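N-terminal domain of PorA (28-171) (Porphyromonas gingivalis ATCC 33277, PDB 6KJK) belongs to a type IX secretion system cargo protein and probably influences the PorXY-SigP signalling of that system. Local coordinates at residues 33-38 against 91-96; 18-23 against 125-130. All blocks are in the same frame, centred on the assembly; numbering follows the deposited sequence.

Contact 1. Residues 33-38 against 91-96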
# COMPACT_ATOMS: atom_id res chain seq x y z
N GLU A 33 5.24 -3.56 -13.96
CA GLU A 33 5.08 -2.79 -12.73
C GLU A 33 3.63 -2.37 -12.60
O GLU A 33 3.03 -1.89 -13.57
CB GLU A 33 5.99 -1.55 -12.71
CG GLU A 33 5.96 -0.83 -11.36
CD GLU A 33 6.76 0.46 -11.35
OE1 GLU A 33 6.13 1.54 -11.41
OE2 GLU A 33 8.00 0.38 -11.25
N MET A 34 3.06 -2.57 -11.42
CA MET A 34 1.74 -2.09 -11.07
C MET A 34 1.88 -1.22 -9.83
O MET A 34 2.75 -1.46 -8.99
CB MET A 34 0.79 -3.25 -10.80
CG MET A 34 0.73 -4.18 -12.00
SD MET A 34 -0.38 -5.58 -11.85
CE MET A 34 -1.96 -4.75 -11.99
N LYS A 35 1.05 -0.18 -9.71
CA LYS A 35 1.23 0.76 -8.62
C LYS A 35 -0.08 1.16 -7.99
O LYS A 35 -1.01 1.58 -8.69
CB LYS A 35 1.97 2.00 -9.10
CG LYS A 35 2.20 3.03 -8.03
CD LYS A 35 2.82 4.24 -8.68
CE LYS A 35 3.89 4.87 -7.83
NZ LYS A 35 3.99 6.34 -8.09
N PHE A 36 -0.15 1.08 -6.67
CA PHE A 36 -1.22 1.66 -5.87
C PHE A 36 -0.75 3.00 -5.32
O PHE A 36 0.39 3.13 -4.87
CB PHE A 36 -1.53 0.73 -4.69
CG PHE A 36 -2.38 1.34 -3.63
CD1 PHE A 36 -3.75 1.28 -3.70
CD2 PHE A 36 -1.82 2.01 -2.56
CE1 PHE A 36 -4.54 1.86 -2.74
CE2 PHE A 36 -2.60 2.60 -1.59
CZ PHE A 36 -3.98 2.51 -1.68
N LYS A 37 -1.63 3.99 -5.38
CA LYS A 37 -1.33 5.32 -4.86
C LYS A 37 -2.50 5.79 -4.02
O LYS A 37 -3.66 5.68 -4.43
CB LYS A 37 -1.10 6.35 -5.98
CG LYS A 37 0.26 6.23 -6.68
CD LYS A 37 0.32 7.18 -7.87
CE LYS A 37 0.32 8.62 -7.38
NZ LYS A 37 0.97 9.55 -8.35
N GLY A 38 -2.20 6.36 -2.87
CA GLY A 38 -3.23 6.94 -2.03
C GLY A 38 -2.61 7.92 -1.07
O GLY A 38 -1.47 8.37 -1.26
N PRO A 91 1.40 11.11 1.31
CA PRO A 91 1.30 10.16 0.19
C PRO A 91 1.73 8.76 0.59
O PRO A 91 2.66 8.56 1.37
CB PRO A 91 2.26 10.74 -0.86
CG PRO A 91 2.29 12.21 -0.54
CD PRO A 91 2.18 12.31 0.95
N LEU A 92 1.06 7.79 0.00
CA LEU A 92 1.30 6.38 0.21
C LEU A 92 1.33 5.72 -1.16
O LEU A 92 0.41 5.91 -1.96
CB LEU A 92 0.12 5.78 1.00
CG LEU A 92 0.07 4.27 1.10
CD1 LEU A 92 1.31 3.70 1.82
CD2 LEU A 92 -1.23 3.87 1.80
N SER A 93 2.36 4.94 -1.44
CA SER A 93 2.35 4.17 -2.67
C SER A 93 2.91 2.78 -2.43
O SER A 93 3.74 2.55 -1.54
CB SER A 93 3.08 4.84 -3.82
OG SER A 93 4.45 4.94 -3.56
N LEU A 94 2.47 1.84 -3.25
CA LEU A 94 2.99 0.49 -3.23
C LEU A 94 3.17 0.04 -4.67
O LEU A 94 2.20 0.02 -5.43
CB LEU A 94 2.01 -0.45 -2.50
CG LEU A 94 2.44 -1.91 -2.37
CD1 LEU A 94 3.68 -2.02 -1.52
CD2 LEU A 94 1.30 -2.75 -1.77
N ARG A 95 4.39 -0.30 -5.04
CA ARG A 95 4.69 -0.75 -6.38
C ARG A 95 4.96 -2.25 -6.32
O ARG A 95 5.70 -2.73 -5.45
CB ARG A 95 5.94 -0.04 -6.86
CG ARG A 95 5.72 1.39 -7.30
CD ARG A 95 7.09 2.01 -7.61
NE ARG A 95 7.06 3.26 -8.36
CZ ARG A 95 7.05 4.47 -7.80
NH1 ARG A 95 7.04 4.59 -6.47
NH2 ARG A 95 7.04 5.56 -8.56
N TYR A 96 4.39 -2.98 -7.26
CA TYR A 96 4.54 -4.43 -7.34
C TYR A 96 5.13 -4.71 -8.71
O TYR A 96 4.57 -4.30 -9.73
CB TYR A 96 3.16 -5.06 -7.20
CG TYR A 96 3.11 -6.57 -7.36
CD1 TYR A 96 4.10 -7.42 -6.83
CD2 TYR A 96 2.08 -7.14 -8.05
CE1 TYR A 96 4.03 -8.78 -7.01
CE2 TYR A 96 1.99 -8.52 -8.23
CZ TYR A 96 2.98 -9.34 -7.69
OH TYR A 96 2.95 -10.73 -7.82
O HOH W 1 5.49 6.88 -4.98
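Glu33 reaches Arg95 across an antiparallel strand pair in one sheet of this two-sheet, all-beta domain. With CG anti to the backbone N (chi1 -173°), its extended chain brings OE1 to the guanidinium edge, 3.6 Å from Arg95 NE. This salt bridge is long, and the two planes stand nearly perpendicular. Met34 and Tyr96 exchange two nearly straight backbone bonds; Met34 N donates to Tyr96 O at 2.9 Å, while the Tyr96 hydroxyl bonds to His105 and to the backbone N of Ile60. Lys35 runs beside Arg95, pointing the same way, and lays CE over the guanidinium centre, 3.2 Å above its plane. The two cations come close, Lys35 NZ to Arg95 NH2 3.2 Å, which probably costs some electrostatic energy. Phe36, on the opposite face, is paired with Leu94 by backbone bonds and turns its ring edge to Leu92, CE2 lying 3.9 Å from CD2. Lys37 sets CG alongside Ser93 CB but leads its amine away. Gly38 and Leu92 form the next hydrogen-bonded pair, and Leu92 N sits above the carbonyl plane of Gly38. On the Lys35 face, a water lies 2.6 Å from Ser93 OG and accepts a bond from Arg95 NH1 at 3.1 Å.

Contact 2. Residues 18-23 against 125-130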
# COMPACT_ATOMS: atom_id res chain seq x y z
N ALA A 18 -11.25 -1.43 3.33
CA ALA A 18 -11.66 -1.48 1.95
C ALA A 18 -10.68 -2.33 1.13
O ALA A 18 -9.50 -2.47 1.48
CB ALA A 18 -11.69 -0.07 1.35
N THR A 19 -11.16 -2.81 -0.00
CA THR A 19 -10.33 -3.50 -0.98
C THR A 19 -10.28 -2.68 -2.27
O THR A 19 -11.33 -2.24 -2.77
CB THR A 19 -10.82 -4.92 -1.25
OG1 THR A 19 -10.75 -5.66 -0.02
CG2 THR A 19 -9.95 -5.59 -2.30
N VAL A 20 -9.08 -2.44 -2.76
CA VAL A 20 -8.81 -1.65 -3.95
C VAL A 20 -8.15 -2.55 -4.96
O VAL A 20 -7.09 -3.15 -4.68
CB VAL A 20 -7.88 -0.46 -3.63
CG1 VAL A 20 -7.47 0.25 -4.93
CG2 VAL A 20 -8.59 0.53 -2.71
N ASP A 21 -8.74 -2.65 -6.15
CA ASP A 21 -8.19 -3.45 -7.23
C ASP A 21 -7.44 -2.56 -8.21
O ASP A 21 -7.98 -1.54 -8.67
CB ASP A 21 -9.30 -4.18 -8.02
CG ASP A 21 -9.92 -5.34 -7.26
OD1 ASP A 21 -9.46 -5.75 -6.18
OD2 ASP A 21 -10.93 -5.88 -7.79
N ILE A 22 -6.20 -2.90 -8.48
CA ILE A 22 -5.37 -2.22 -9.45
C ILE A 22 -5.21 -3.18 -10.62
O ILE A 22 -4.89 -4.36 -10.41
CB ILE A 22 -3.99 -1.91 -8.83
CG1 ILE A 22 -4.10 -0.99 -7.58
CG2 ILE A 22 -3.04 -1.33 -9.87
CD1 ILE A 22 -4.55 0.39 -7.86
N THR A 23 -5.46 -2.71 -11.83
CA THR A 23 -5.33 -3.53 -13.03
C THR A 23 -4.32 -2.97 -14.02
O THR A 23 -3.87 -3.71 -14.88
CB THR A 23 -6.69 -3.64 -13.75
OG1 THR A 23 -7.15 -2.30 -14.03
CG2 THR A 23 -7.71 -4.34 -12.89
N ALA A 125 -5.98 2.35 10.49
CA ALA A 125 -6.60 2.30 9.17
C ALA A 125 -5.93 1.19 8.39
O ALA A 125 -4.73 0.96 8.54
CB ALA A 125 -6.42 3.62 8.41
N THR A 126 -6.71 0.52 7.56
CA THR A 126 -6.23 -0.62 6.79
C THR A 126 -6.84 -0.57 5.41
O THR A 126 -8.03 -0.26 5.26
CB THR A 126 -6.68 -1.91 7.49
OG1 THR A 126 -6.04 -1.98 8.76
CG2 THR A 126 -6.32 -3.16 6.68
N VAL A 127 -6.03 -0.92 4.41
CA VAL A 127 -6.52 -1.11 3.06
C VAL A 127 -5.92 -2.40 2.53
O VAL A 127 -4.76 -2.74 2.80
CB VAL A 127 -6.18 0.10 2.14
CG1 VAL A 127 -4.68 0.37 2.06
CG2 VAL A 127 -6.81 -0.05 0.78
N ASN A 128 -6.75 -3.14 1.81
CA ASN A 128 -6.33 -4.34 1.11
C ASN A 128 -6.20 -4.01 -0.37
O ASN A 128 -7.11 -3.40 -0.95
CB ASN A 128 -7.35 -5.47 1.30
CG ASN A 128 -7.59 -5.75 2.72
OD1 ASN A 128 -6.72 -6.30 3.42
ND2 ASN A 128 -8.74 -5.31 3.23
N ILE A 129 -5.08 -4.37 -0.97
CA ILE A 129 -4.74 -3.98 -2.33
C ILE A 129 -4.57 -5.26 -3.13
O ILE A 129 -3.74 -6.11 -2.78
CB ILE A 129 -3.44 -3.17 -2.34
CG1 ILE A 129 -3.61 -1.93 -1.49
CG2 ILE A 129 -3.03 -2.80 -3.77
CD1 ILE A 129 -2.33 -1.31 -1.12
N ASN A 130 -5.33 -5.39 -4.22
CA ASN A 130 -5.19 -6.53 -5.13
C ASN A 130 -4.68 -6.03 -6.46
O ASN A 130 -5.32 -5.16 -7.08
CB ASN A 130 -6.53 -7.23 -5.35
CG ASN A 130 -7.04 -7.93 -4.12
OD1 ASN A 130 -6.27 -8.47 -3.33
ND2 ASN A 130 -8.36 -7.92 -3.95
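The Asn130 amide and the Asp21 carboxylate lie side by side, their planes 41° apart, and Asn130 ND2 gives a weak hydrogen bond to Asp21 OD1 at 3.3 Å. The Thr19 methyl also presses on this amide, CG2 standing 3.3 Å from Asn130 ND2; it is brought there by lying anti to the backbone N of Thr19. The second amide, of Asn128, passes obliquely beside Thr19, with CB 3.7 Å from Thr19 OG1, and its ND2 makes a weak bond to Ala18 O. Asn128 OD1 is held by the Thr110 hydroxyl on the next strand. Beneath these groups run parallel strands, 18-22 forming an outermost strand of the mixed sheet. Ala18 O receives Asn128 N at 2.8 Å, and Val20 N then donates to Asn128 O. The alternation continues through Asn130 N to Val20 O and Ile22 N to Asn130 O, the last bond 2.8 Å long. On the other face Val20 CG2 meets Val127 CG2 at 4.0 Å, and Val20 packs on Phe36. Asp21 OD2 has a stronger partner in Lys132. The edge strand is thus held chiefly by short backbone bonds, with polar side chains on one face and aliphatic ones facing the other sheet.

From the N terminus, the chain passes strands 5-9 and 12-13 before strand 18-22, the edge strand of contact 2, whose partner comes only near the end in strand 125-133. The loop closed by contact 2 therefore spans most of the domain. Nested inside it, contact 1 joins strand 31-42 to strand 90-99 within the other sheet, after the chain has visited both sheets through strands 48-58, 64-69 and 83-85. The two contacts, centres about 11 Å apart, meet between the sheets: Phe36 CG packs 3.6 Å from Ile129 CD1, and Met34 CE lies 3.4 Å from Ile22 O. Contact 1 thus pairs strands within one sheet, contact 2 pairs strands within the other, and side chains from both pack together between them.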